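Local coordinates for protein vinylacetyl-CoA Delta-isomerase (Nitrosopumilus maritimus SCM1, PDB 6VJR) that binds FAD, a [4Fe-4S] cluster and iron, and probably dehydrates 4-hydroxybutyryl-CoA and isomerises vinylacetyl-CoA, at residues L204-K209 with G273-A278; V214-A219 with K268-G273; K222-I227 with A255-D260; V282-C287 with V354-D359. All coordinates share one frame; numbering follows the deposited sequence. Where two conformers were deposited one is given.

Interaction 1 of 4, residues L204-K209 with G273-A278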
loop_
_atom_site.group_PDB
_atom_site.type_symbol
_atom_site.label_atom_id
_atom_site.label_comp_id
_atom_site.label_asym_id
_atom_site.label_seq_id
_atom_site.Cartn_x
_atom_site.Cartn_y
_atom_site.Cartn_z
ATOM N N LEU A 204 -32.938 -11.126 9.834
ATOM C CA LEU A 204 -34.362 -11.060 9.527
ATOM C C LEU A 204 -35.097 -10.433 10.701
ATOM O O LEU A 204 -34.785 -10.735 11.842
ATOM C CB LEU A 204 -34.909 -12.459 9.263
ATOM C CG LEU A 204 -34.324 -13.200 8.059
ATOM C CD1 LEU A 204 -34.921 -14.614 7.971
ATOM C CD2 LEU A 204 -34.449 -12.476 6.740
ATOM N N THR A 205 -36.073 -9.580 10.383
ATOM C CA THR A 205 -36.993 -9.048 11.351
ATOM C C THR A 205 -38.289 -9.877 11.358
ATOM O O THR A 205 -38.534 -10.799 10.560
ATOM C CB THR A 205 -37.265 -7.571 11.066
ATOM O OG1 THR A 205 -38.086 -7.543 9.901
ATOM C CG2 THR A 205 -35.992 -6.766 10.875
ATOM N N GLU A 206 -39.155 -9.546 12.301
ATOM C CA GLU A 206 -40.426 -10.251 12.397
ATOM C C GLU A 206 -41.230 -10.161 11.090
ATOM O O GLU A 206 -41.909 -11.116 10.723
ATOM C CB GLU A 206 -41.239 -9.765 13.595
ATOM C CG GLU A 206 -42.519 -10.570 13.787
ATOM C CD GLU A 206 -43.307 -10.209 15.040
ATOM O OE1 GLU A 206 -44.360 -10.846 15.283
ATOM O OE2 GLU A 206 -42.866 -9.295 15.773
ATOM N N SER A 207 -41.134 -9.023 10.381
ATOM C CA SER A 207 -41.816 -8.864 9.104
ATOM C C SER A 207 -41.265 -9.818 8.031
ATOM O O SER A 207 -41.898 -9.998 6.979
ATOM C CB SER A 207 -41.752 -7.413 8.640
ATOM O OG SER A 207 -40.449 -7.047 8.203
ATOM N N ASP A 208 -40.081 -10.412 8.281
ATOM C CA ASP A 208 -39.415 -11.284 7.326
ATOM C C ASP A 208 -39.559 -12.763 7.690
ATOM O O ASP A 208 -38.783 -13.580 7.202
ATOM C CB ASP A 208 -37.940 -10.917 7.224
ATOM C CG ASP A 208 -37.620 -9.461 6.919
ATOM O OD1 ASP A 208 -38.176 -8.980 5.931
ATOM O OD2 ASP A 208 -36.799 -8.841 7.671
ATOM N N LYS A 209 -40.526 -13.110 8.541
ATOM C CA LYS A 209 -40.709 -14.472 9.044
ATOM C C LYS A 209 -40.779 -15.502 7.911
ATOM O O LYS A 209 -40.238 -16.590 8.036
ATOM C CB LYS A 209 -41.979 -14.472 9.911
ATOM C CG LYS A 209 -42.214 -15.713 10.676
ATOM C CD LYS A 209 -43.300 -15.563 11.739
ATOM C CE LYS A 209 -44.679 -15.859 11.191
ATOM N NZ LYS A 209 -45.794 -15.680 12.131
ATOM N N GLY A 273 -39.390 -20.304 10.468
ATOM C CA GLY A 273 -40.035 -19.127 11.024
ATOM C C GLY A 273 -39.323 -18.456 12.200
ATOM O O GLY A 273 -39.770 -17.391 12.639
ATOM N N GLU A 274 -38.245 -19.054 12.734
ATOM C CA GLU A 274 -37.534 -18.497 13.877
ATOM C C GLU A 274 -36.516 -17.465 13.379
ATOM O O GLU A 274 -35.301 -17.673 13.377
ATOM C CB GLU A 274 -36.883 -19.626 14.662
ATOM C CG GLU A 274 -37.869 -20.681 15.159
ATOM C CD GLU A 274 -38.183 -21.816 14.204
ATOM O OE1 GLU A 274 -37.562 -21.907 13.110
ATOM O OE2 GLU A 274 -39.081 -22.634 14.587
ATOM N N TYR A 275 -37.064 -16.343 12.930
ATOM C CA TYR A 275 -36.332 -15.312 12.225
ATOM C C TYR A 275 -35.172 -14.750 13.033
ATOM O O TYR A 275 -34.206 -14.282 12.441
ATOM C CB TYR A 275 -37.303 -14.188 11.853
ATOM C CG TYR A 275 -37.975 -13.519 13.027
ATOM C CD1 TYR A 275 -37.396 -12.414 13.636
ATOM C CD2 TYR A 275 -39.181 -13.985 13.514
ATOM C CE1 TYR A 275 -37.989 -11.802 14.717
ATOM C CE2 TYR A 275 -39.793 -13.373 14.587
ATOM C CZ TYR A 275 -39.188 -12.292 15.191
ATOM O OH TYR A 275 -39.850 -11.751 16.244
ATOM N N GLU A 276 -35.309 -14.746 14.361
ATOM C CA GLU A 276 -34.287 -14.189 15.226
ATOM C C GLU A 276 -32.986 -14.985 15.182
ATOM O O GLU A 276 -31.978 -14.481 15.679
ATOM C CB GLU A 276 -34.795 -14.022 16.657
ATOM C CG GLU A 276 -34.952 -15.317 17.437
ATOM C CD GLU A 276 -36.224 -16.146 17.279
ATOM O OE1 GLU A 276 -36.490 -16.870 18.277
ATOM O OE2 GLU A 276 -36.926 -16.102 16.216
ATOM N N PHE A 277 -32.992 -16.207 14.603
ATOM C CA PHE A 277 -31.779 -17.008 14.522
ATOM C C PHE A 277 -31.107 -16.901 13.165
ATOM O O PHE A 277 -30.037 -17.479 12.984
ATOM C CB PHE A 277 -32.032 -18.482 14.865
ATOM C CG PHE A 277 -32.257 -18.690 16.348
ATOM C CD1 PHE A 277 -31.178 -18.945 17.179
ATOM C CD2 PHE A 277 -33.537 -18.638 16.905
ATOM C CE1 PHE A 277 -31.379 -19.166 18.534
ATOM C CE2 PHE A 277 -33.730 -18.846 18.262
ATOM C CZ PHE A 277 -32.656 -19.093 19.069
ATOM N N ALA A 278 -31.697 -16.163 12.233
ATOM C CA ALA A 278 -31.048 -15.999 10.939
ATOM C C ALA A 278 -29.667 -15.353 11.074
ATOM O O ALA A 278 -28.708 -15.808 10.442
ATOM C CB ALA A 278 -31.901 -15.227 9.963
HETATM O O HOH W 1 -31.970 -12.660 12.413
#
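The ring of Y275 takes a backbone carbon on its face: E206 CA stands 3.6 Å from the ring centroid and only 11° off the ring normal, a CH-pi contact made by main chain. Two loops meet here, one joining strands 195-198 and 213-218, the other leading from strand 269-272 into helix 278-292. Y275 reaches across because its CG sits between the backbone N and the carbonyl carbon (chi1 61°), which lays the ring along T205 and E206. E206 CB comes within 3.6 Å of Y275 OH, and the E206 carboxylate lies almost parallel to the ring, their planes 7° apart. Beside the Y275 backbone the packing is aliphatic: L204 CB lies against Y275 CB, and L204 CD1 is 3.7 Å from A278 CB at the start of the helix. The 204-209 loop is held from within by T205 and D208: D208 OD2 accepts from T205 N at 2.9 Å and also from T205 OG1, while D208 OD1 is bonded to S159 N. An alanine at Y275 is likely to leave E206 CA without its aromatic cover and open a gap between the loops. A single water links the backbones, accepting from L204 N and donating to Y275 O at 2.8 Å. With no direct hydrogen bond across the segments, cohesion rests on dispersion, a CH-pi contact and one water bridge.

Interaction 2 of 4, residues V214-A219 with K268-G273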
loop_
_atom_site.group_PDB
_atom_site.type_symbol
_atom_site.label_atom_id
_atom_site.label_comp_id
_atom_site.label_asym_id
_atom_site.label_seq_id
_atom_site.Cartn_x
_atom_site.Cartn_y
_atom_site.Cartn_z
ATOM N N VAL A 214 -34.572 -22.752 6.453
ATOM C CA VAL A 214 -33.429 -23.574 6.113
ATOM C C VAL A 214 -33.937 -24.949 5.735
ATOM O O VAL A 214 -34.686 -25.554 6.503
ATOM C CB VAL A 214 -32.417 -23.723 7.269
ATOM C CG1 VAL A 214 -31.281 -24.690 6.887
ATOM C CG2 VAL A 214 -31.874 -22.350 7.685
ATOM N N GLY A 215 -33.477 -25.459 4.603
ATOM C CA GLY A 215 -33.864 -26.808 4.206
ATOM C C GLY A 215 -32.906 -27.404 3.199
ATOM O O GLY A 215 -32.319 -26.681 2.403
ATOM N N ALA A 216 -32.774 -28.735 3.253
ATOM C CA ALA A 216 -31.921 -29.472 2.337
ATOM C C ALA A 216 -32.787 -30.043 1.221
ATOM O O ALA A 216 -33.812 -30.688 1.468
ATOM C CB ALA A 216 -31.250 -30.548 3.082
ATOM N N ILE A 217 -32.312 -29.869 -0.004
ATOM C CA ILE A 217 -32.989 -30.397 -1.167
ATOM C C ILE A 217 -31.999 -31.241 -1.961
ATOM O O ILE A 217 -30.812 -30.900 -2.061
ATOM C CB ILE A 217 -33.606 -29.298 -2.036
ATOM C CG1 ILE A 217 -32.595 -28.357 -2.618
ATOM C CG2 ILE A 217 -34.658 -28.525 -1.265
ATOM C CD1 ILE A 217 -33.160 -27.404 -3.645
ATOM N N PRO A 218 -32.457 -32.356 -2.573
ATOM C CA PRO A 218 -31.606 -33.071 -3.511
ATOM C C PRO A 218 -31.365 -32.202 -4.742
ATOM O O PRO A 218 -32.254 -31.452 -5.152
ATOM C CB PRO A 218 -32.356 -34.380 -3.731
ATOM C CG PRO A 218 -33.790 -33.912 -3.643
ATOM C CD PRO A 218 -33.812 -32.917 -2.498
ATOM N N ALA A 219 -30.204 -32.364 -5.371
ATOM C CA ALA A 219 -29.891 -31.536 -6.523
ATOM C C ALA A 219 -30.890 -31.770 -7.651
ATOM O O ALA A 219 -31.069 -30.889 -8.472
ATOM C CB ALA A 219 -28.498 -31.826 -7.034
ATOM N N LYS A 268 -36.277 -32.559 6.433
ATOM C CA LYS A 268 -35.164 -31.846 5.827
ATOM C C LYS A 268 -35.268 -30.348 6.098
ATOM O O LYS A 268 -34.536 -29.566 5.488
ATOM C CB LYS A 268 -35.096 -32.149 4.323
ATOM C CG LYS A 268 -34.871 -33.588 3.914
ATOM C CD LYS A 268 -33.488 -34.110 4.214
ATOM C CE LYS A 268 -33.216 -35.485 3.718
ATOM N NZ LYS A 268 -33.968 -36.445 4.498
ATOM N N VAL A 269 -36.199 -29.940 6.980
ATOM C CA VAL A 269 -36.362 -28.530 7.346
ATOM C C VAL A 269 -35.651 -28.272 8.685
ATOM O O VAL A 269 -35.968 -28.901 9.694
ATOM C CB VAL A 269 -37.851 -28.150 7.428
ATOM C CG1 VAL A 269 -38.106 -26.799 8.069
ATOM C CG2 VAL A 269 -38.530 -28.235 6.074
ATOM N N PHE A 270 -34.683 -27.347 8.675
ATOM C CA PHE A 270 -33.837 -27.092 9.827
ATOM C C PHE A 270 -34.094 -25.723 10.474
ATOM O O PHE A 270 -33.428 -25.367 11.449
ATOM C CB PHE A 270 -32.368 -27.292 9.459
ATOM C CG PHE A 270 -32.022 -28.574 8.717
ATOM C CD1 PHE A 270 -32.567 -29.789 9.119
ATOM C CD2 PHE A 270 -31.165 -28.564 7.625
ATOM C CE1 PHE A 270 -32.274 -30.953 8.438
ATOM C CE2 PHE A 270 -30.862 -29.742 6.968
ATOM C CZ PHE A 270 -31.411 -30.930 7.379
ATOM N N MET A 271 -35.022 -24.942 9.925
ATOM C CA MET A 271 -35.480 -23.680 10.485
ATOM C C MET A 271 -36.790 -23.375 9.768
ATOM O O MET A 271 -36.857 -23.472 8.542
ATOM C CB MET A 271 -34.495 -22.529 10.222
ATOM C CG MET A 271 -34.994 -21.104 10.647
ATOM S SD MET A 271 -33.983 -19.759 10.033
ATOM C CE MET A 271 -32.594 -19.962 11.155
ATOM N N HIS A 272 -37.784 -22.941 10.529
ATOM C CA HIS A 272 -39.106 -22.687 9.981
ATOM C C HIS A 272 -39.768 -21.550 10.766
ATOM O O HIS A 272 -40.556 -21.809 11.664
ATOM C CB HIS A 272 -39.943 -23.970 10.016
ATOM C CG HIS A 272 -41.357 -23.796 9.553
ATOM N ND1 HIS A 272 -41.723 -23.068 8.449
ATOM C CD2 HIS A 272 -42.508 -24.208 10.093
ATOM C CE1 HIS A 272 -43.040 -23.094 8.302
ATOM N NE2 HIS A 272 -43.538 -23.752 9.295
ATOM N N GLY A 273 -39.390 -20.304 10.468
ATOM C CA GLY A 273 -40.035 -19.127 11.024
ATOM C C GLY A 273 -39.323 -18.456 12.200
ATOM O O GLY A 273 -39.770 -17.391 12.639
#
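V214 faces both F270 and M271 across a classic beta bulge, where strand 213-218 pairs antiparallel with strand 269-272 at one margin of a four-stranded mixed sheet. The two methyls of V214 are shared between these neighbours. CG1, anti to the backbone N (chi1 176°), meets the edge of the F270 ring and lies 3.8 Å from F270 CB, the two side chains crossing at about a right angle. CG2 goes instead to M271, packing 3.7 Å from its CB and close to the sulfur. The F270 ring then extends along the strand until its CE2 is 4.0 Å from A216 CB, and K268 O sits over the centre of one ring face. Beyond the pair, the same ring meets F129 of helix 125-139 edge-to-face. The bulge is written in the backbone bonds as well: V214 O takes a short bond from F270 N, 2.8 Å, and a weak one from M271 N, while V214 N donates to M271 O. At G215, paired with V269, the strands draw close, and G215 CA comes 3.1 Å from K268 O. That same K268 O accepts from A216 N at 3.0 Å, the donor lying in its carbonyl plane.

Interaction 3 of 4, residues K222-I227 with A255-D260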
loop_
_atom_site.group_PDB
_atom_site.type_symbol
_atom_site.label_atom_id
_atom_site.label_comp_id
_atom_site.label_asym_id
_atom_site.label_seq_id
_atom_site.Cartn_x
_atom_site.Cartn_y
_atom_site.Cartn_z
ATOM N N LYS A 222 -37.646 -31.542 -7.989
ATOM C CA LYS A 222 -38.592 -30.931 -8.926
ATOM C C LYS A 222 -38.768 -29.448 -8.599
ATOM O O LYS A 222 -38.810 -29.061 -7.441
ATOM C CB LYS A 222 -39.916 -31.709 -8.862
ATOM C CG LYS A 222 -39.733 -33.122 -9.393
ATOM C CD LYS A 222 -39.095 -33.276 -10.774
ATOM C CE LYS A 222 -39.055 -34.707 -11.259
ATOM N NZ LYS A 222 -38.267 -34.829 -12.488
ATOM N N GLY A 223 -38.837 -28.613 -9.633
ATOM C CA GLY A 223 -39.096 -27.191 -9.478
ATOM C C GLY A 223 -37.824 -26.348 -9.510
ATOM O O GLY A 223 -37.894 -25.122 -9.426
ATOM N N VAL A 224 -36.669 -27.002 -9.662
ATOM C CA VAL A 224 -35.378 -26.326 -9.685
ATOM C C VAL A 224 -34.922 -26.170 -11.125
ATOM O O VAL A 224 -34.964 -27.106 -11.913
ATOM C CB VAL A 224 -34.301 -27.102 -8.907
ATOM C CG1 VAL A 224 -32.960 -26.382 -8.971
ATOM C CG2 VAL A 224 -34.708 -27.364 -7.448
ATOM N N THR A 225 -34.465 -24.959 -11.445
ATOM C CA THR A 225 -33.775 -24.688 -12.692
ATOM C C THR A 225 -32.406 -24.091 -12.359
ATOM O O THR A 225 -32.318 -23.201 -11.504
ATOM C CB THR A 225 -34.581 -23.692 -13.535
ATOM O OG1 THR A 225 -35.925 -24.145 -13.761
ATOM C CG2 THR A 225 -33.875 -23.432 -14.852
ATOM N N TYR A 226 -31.370 -24.577 -13.057
ATOM C CA TYR A 226 -30.011 -24.048 -12.925
ATOM C C TYR A 226 -29.659 -23.267 -14.176
ATOM O O TYR A 226 -29.841 -23.774 -15.292
ATOM C CB TYR A 226 -28.970 -25.161 -12.744
ATOM C CG TYR A 226 -29.186 -26.038 -11.534
ATOM C CD1 TYR A 226 -29.987 -27.165 -11.624
ATOM C CD2 TYR A 226 -28.614 -25.750 -10.306
ATOM C CE1 TYR A 226 -30.191 -28.001 -10.532
ATOM C CE2 TYR A 226 -28.807 -26.580 -9.211
ATOM C CZ TYR A 226 -29.601 -27.705 -9.317
ATOM O OH TYR A 226 -29.758 -28.474 -8.193
ATOM N N ILE A 227 -29.155 -22.032 -13.984
ATOM C CA ILE A 227 -28.694 -21.219 -15.093
ATOM C C ILE A 227 -27.203 -20.944 -14.884
ATOM O O ILE A 227 -26.830 -20.285 -13.935
ATOM C CB ILE A 227 -29.520 -19.948 -15.285
ATOM C CG1 ILE A 227 -31.031 -20.230 -15.363
ATOM C CG2 ILE A 227 -29.022 -19.255 -16.549
ATOM C CD1 ILE A 227 -31.887 -18.995 -15.421
ATOM N N ALA A 255 -23.596 -21.289 -10.570
ATOM C CA ALA A 255 -24.864 -21.190 -11.279
ATOM C C ALA A 255 -25.881 -20.447 -10.409
ATOM O O ALA A 255 -25.758 -20.406 -9.190
ATOM C CB ALA A 255 -25.371 -22.568 -11.675
ATOM N N LEU A 256 -26.917 -19.928 -11.070
ATOM C CA LEU A 256 -28.106 -19.393 -10.430
ATOM C C LEU A 256 -29.119 -20.525 -10.295
ATOM O O LEU A 256 -29.486 -21.165 -11.279
ATOM C CB LEU A 256 -28.621 -18.267 -11.318
ATOM C CG LEU A 256 -29.903 -17.570 -10.872
ATOM C CD1 LEU A 256 -29.795 -16.861 -9.550
ATOM C CD2 LEU A 256 -30.395 -16.649 -11.962
ATOM N N ILE A 257 -29.560 -20.751 -9.065
ATOM C CA ILE A 257 -30.537 -21.783 -8.763
ATOM C C ILE A 257 -31.901 -21.110 -8.598
ATOM O O ILE A 257 -32.106 -20.270 -7.710
ATOM C CB ILE A 257 -30.182 -22.537 -7.490
ATOM C CG1 ILE A 257 -28.740 -23.024 -7.444
ATOM C CG2 ILE A 257 -31.174 -23.689 -7.310
ATOM C CD1 ILE A 257 -28.407 -23.750 -6.160
ATOM N N ILE A 258 -32.803 -21.429 -9.510
ATOM C CA ILE A 258 -34.169 -20.951 -9.418
ATOM C C ILE A 258 -35.019 -22.003 -8.719
ATOM O O ILE A 258 -34.904 -23.182 -9.027
ATOM C CB ILE A 258 -34.756 -20.600 -10.788
ATOM C CG1 ILE A 258 -33.784 -19.797 -11.667
ATOM C CG2 ILE A 258 -36.117 -19.917 -10.582
ATOM C CD1 ILE A 258 -33.446 -18.427 -11.122
ATOM N N LEU A 259 -35.864 -21.557 -7.775
ATOM C CA LEU A 259 -36.779 -22.425 -7.043
ATOM C C LEU A 259 -38.225 -22.011 -7.297
ATOM O O LEU A 259 -38.599 -20.854 -7.027
ATOM C CB LEU A 259 -36.469 -22.284 -5.553
ATOM C CG LEU A 259 -34.997 -22.451 -5.156
ATOM C CD1 LEU A 259 -34.685 -21.875 -3.786
ATOM C CD2 LEU A 259 -34.603 -23.884 -5.206
ATOM N N ASP A 260 -39.024 -22.929 -7.848
ATOM C CA ASP A 260 -40.449 -22.722 -8.106
ATOM C C ASP A 260 -41.241 -23.764 -7.323
ATOM O O ASP A 260 -41.439 -24.896 -7.754
ATOM C CB ASP A 260 -40.764 -22.780 -9.585
ATOM C CG ASP A 260 -42.211 -22.490 -9.921
ATOM O OD1 ASP A 260 -42.933 -22.009 -9.030
ATOM O OD2 ASP A 260 -42.614 -22.779 -11.064
#
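Strands 224-228 and 254-259 run antiparallel, their local axes 4.6 Å apart at an angle of 160°, in regular register from the V224-L259 pair to the I227-L256 pair. T225 and I258 exchange both bonds of a hydrogen-bonded pair, and the one from I258 N to T225 O is short, 2.7 Å, and nearly straight at 169°. D260 N also donates to G223 O. On one face V224, Y226, I257 and L259 come together. V224 CG1 touches I257 CG2 at 3.6 Å, the two side chains lying side by side and pointing the same way, and this V224 methyl also sits over one face of the Y226 ring, toward its rim. I257 CG1, anti to its carbonyl carbon (chi1 -49°), runs along CD2 and CE2 of that ring, 4.0 Å from CD2. The phenol itself is held by a hydrogen bond from Y226 OH to A219 O. Replacing I257 with glycine would probably strip V224 CG1 and the CD2-CE2 side of the Y226 ring of carbons they pack on and open a gap near Q187, an FAD-binding residue. On the other face, P392, L406 and Y409 of the second subunit pack on I227, L256 and I258. Main chain thus supplies the polar bonds between the strands, while side chains meet mainly through carbon, one face inside the subunit and the other partly against its neighbour.

Interaction 4 of 4, residues V282-C287 with V354-D359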
loop_
_atom_site.group_PDB
_atom_site.type_symbol
_atom_site.label_atom_id
_atom_site.label_comp_id
_atom_site.label_asym_id
_atom_site.label_seq_id
_atom_site.Cartn_x
_atom_site.Cartn_y
_atom_site.Cartn_z
ATOM N N VAL A 282 -25.996 -16.854 9.830
ATOM C CA VAL A 282 -25.099 -16.138 8.909
ATOM C C VAL A 282 -23.735 -15.847 9.544
ATOM O O VAL A 282 -22.685 -16.004 8.922
ATOM C CB VAL A 282 -25.772 -14.852 8.438
ATOM C CG1 VAL A 282 -24.854 -13.983 7.611
ATOM C CG2 VAL A 282 -27.060 -15.111 7.666
ATOM N N GLU A 283 -23.767 -15.376 10.798
ATOM C CA GLU A 283 -22.556 -15.085 11.551
ATOM C C GLU A 283 -21.652 -16.303 11.636
ATOM O O GLU A 283 -20.455 -16.214 11.412
ATOM C CB GLU A 283 -22.883 -14.579 12.949
ATOM C CG GLU A 283 -21.663 -14.193 13.770
ATOM C CD GLU A 283 -22.010 -13.412 15.042
ATOM O OE1 GLU A 283 -21.276 -12.492 15.437
ATOM O OE2 GLU A 283 -23.063 -13.668 15.626
ATOM N N ARG A 284 -22.226 -17.443 12.022
ATOM C CA ARG A 284 -21.401 -18.614 12.178
ATOM C C ARG A 284 -20.926 -19.232 10.875
ATOM O O ARG A 284 -19.776 -19.661 10.794
ATOM C CB ARG A 284 -22.116 -19.598 13.091
ATOM C CG ARG A 284 -22.356 -19.044 14.483
ATOM C CD ARG A 284 -22.882 -20.077 15.417
ATOM N NE ARG A 284 -23.149 -19.425 16.693
ATOM C CZ ARG A 284 -23.770 -19.971 17.697
ATOM N NH1 ARG A 284 -24.127 -21.226 17.619
ATOM N NH2 ARG A 284 -24.003 -19.264 18.783
ATOM N N PHE A 285 -21.772 -19.244 9.848
ATOM C CA PHE A 285 -21.360 -19.708 8.538
ATOM C C PHE A 285 -20.192 -18.872 8.029
ATOM O O PHE A 285 -19.147 -19.406 7.597
ATOM C CB PHE A 285 -22.500 -19.686 7.535
ATOM C CG PHE A 285 -22.011 -19.915 6.128
ATOM C CD1 PHE A 285 -21.560 -21.158 5.736
ATOM C CD2 PHE A 285 -21.790 -18.828 5.295
ATOM C CE1 PHE A 285 -21.100 -21.363 4.460
ATOM C CE2 PHE A 285 -21.284 -19.014 4.018
ATOM C CZ PHE A 285 -20.914 -20.272 3.604
ATOM N N THR A 286 -20.377 -17.556 8.082
ATOM C CA THR A 286 -19.325 -16.661 7.629
ATOM C C THR A 286 -18.071 -16.752 8.495
ATOM O O THR A 286 -16.963 -16.573 7.982
ATOM C CB THR A 286 -19.782 -15.213 7.426
ATOM O OG1 THR A 286 -20.245 -14.649 8.655
ATOM C CG2 THR A 286 -20.823 -15.120 6.326
ATOM N N CYS A 287 -18.216 -16.983 9.789
ATOM C CA CYS A 287 -17.068 -17.178 10.658
ATOM C C CYS A 287 -16.201 -18.317 10.116
ATOM O O CYS A 287 -14.991 -18.158 9.974
ATOM C CB CYS A 287 -17.564 -17.494 12.061
ATOM S SG CYS A 287 -16.259 -17.726 13.285
ATOM N N VAL A 354 -19.872 -28.814 18.679
ATOM C CA VAL A 354 -19.020 -28.411 17.569
ATOM C C VAL A 354 -18.088 -27.282 18.026
ATOM O O VAL A 354 -18.457 -26.463 18.849
ATOM C CB VAL A 354 -19.826 -27.998 16.314
ATOM C CG1 VAL A 354 -20.647 -26.738 16.540
ATOM C CG2 VAL A 354 -18.966 -27.837 15.080
ATOM N N TYR A 355 -16.880 -27.240 17.468
ATOM C CA TYR A 355 -15.937 -26.142 17.653
ATOM C C TYR A 355 -16.152 -25.084 16.566
ATOM O O TYR A 355 -16.358 -25.414 15.386
ATOM C CB TYR A 355 -14.484 -26.631 17.668
ATOM C CG TYR A 355 -14.056 -27.106 19.042
ATOM C CD1 TYR A 355 -14.689 -28.176 19.666
ATOM C CD2 TYR A 355 -13.051 -26.450 19.745
ATOM C CE1 TYR A 355 -14.345 -28.548 20.955
ATOM C CE2 TYR A 355 -12.702 -26.814 21.026
ATOM C CZ TYR A 355 -13.355 -27.868 21.632
ATOM O OH TYR A 355 -13.034 -28.268 22.893
ATOM N N LEU A 356 -16.136 -23.823 16.991
ATOM C CA LEU A 356 -16.183 -22.652 16.111
ATOM C C LEU A 356 -14.852 -21.922 16.187
ATOM O O LEU A 356 -14.337 -21.641 17.265
ATOM C CB LEU A 356 -17.345 -21.776 16.589
ATOM C CG LEU A 356 -17.578 -20.480 15.806
ATOM C CD1 LEU A 356 -18.081 -20.796 14.406
ATOM C CD2 LEU A 356 -18.541 -19.586 16.504
ATOM N N ASN A 357 -14.286 -21.579 15.031
ATOM C CA ASN A 357 -13.057 -20.826 14.970
ATOM C C ASN A 357 -13.281 -19.391 15.463
ATOM O O ASN A 357 -14.400 -18.907 15.613
ATOM C CB ASN A 357 -12.530 -20.813 13.536
ATOM C CG ASN A 357 -13.556 -20.230 12.605
ATOM O OD1 ASN A 357 -14.638 -20.782 12.390
ATOM N ND2 ASN A 357 -13.232 -19.085 12.047
ATOM N N ASP A 358 -12.167 -18.713 15.766
ATOM C CA ASP A 358 -12.158 -17.348 16.254
ATOM C C ASP A 358 -12.676 -16.392 15.196
ATOM O O ASP A 358 -12.053 -16.198 14.156
ATOM C CB ASP A 358 -10.770 -16.907 16.688
ATOM C CG ASP A 358 -10.771 -15.569 17.405
ATOM O OD1 ASP A 358 -11.132 -14.564 16.757
ATOM O OD2 ASP A 358 -10.445 -15.546 18.627
ATOM N N ASP A 359 -13.814 -15.768 15.489
ATOM C CA ASP A 359 -14.484 -14.917 14.506
ATOM C C ASP A 359 -13.635 -13.706 14.099
ATOM O O ASP A 359 -13.542 -13.396 12.914
ATOM C CB ASP A 359 -15.826 -14.470 15.045
ATOM C CG ASP A 359 -16.700 -13.803 14.003
ATOM O OD1 ASP A 359 -16.332 -12.672 13.600
ATOM O OD2 ASP A 359 -17.695 -14.435 13.622
HETATM O O HOH W 2 -18.683 -13.708 10.972
#
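C287 on helix 278-292 is the centre of this contact, met by L356 of strand 355-356 and by N357 and D359 just after it. Its thiol points at them, SG anti to the backbone N (chi1 -179°), and lies 3.2 Å from N357 O and 3.7 Å from L356 CD1. D359 comes in beside the same cysteine, OD2 3.4 Å from C287 CB. The direct polar link is made by the N357 amide: ND2 donates to C287 O at 2.9 Å, with an N-H...O angle of 165°. That oxygen lies near the amide plane, while the donor approaches from above the carbonyl plane. A second shell holds these groups in place. S343 OG is also bonded to N357 ND2, and Q363 reaches D359 OD1. One water donates to T286 OG1 and to D359 OD2. E283 OE1, 4.5 Å from D359 OD2, is bonded to Q457 NE2, which also reaches D359 OD1, and forms a salt bridge to R460, which probably eases the proximity of two acids. D358 N-caps helix 359-369. The contact packs helix 278-292, which farther along carries the iron ligand H289, against the link between strand 355-356 and helix 359-369; helix 101-121 touches F285 and V354, and L80 of helix 77-94 packs on N357.

In the fold
Burial and chemistry change together across the four contacts. Interactions 2 and 3 are buried strand pairings, rich in main-chain hydrogen bonds, and they touch each other: I217 packs on V224 and L259, so the two sheets share apolar packing. Interaction 3 is nested in the loop closed by interaction 2, which is nested in that of interaction 1. Interactions 1 and 2 share G273, and M271 reaches F277 and A278. Interaction 1 is only partly buried, a loop-to-loop contact bridged by water. Interaction 4, likewise partly buried, uses an amide, a thiol and carboxylates; helix 278-292, which begins at the end of interaction 1, carries the chain into it.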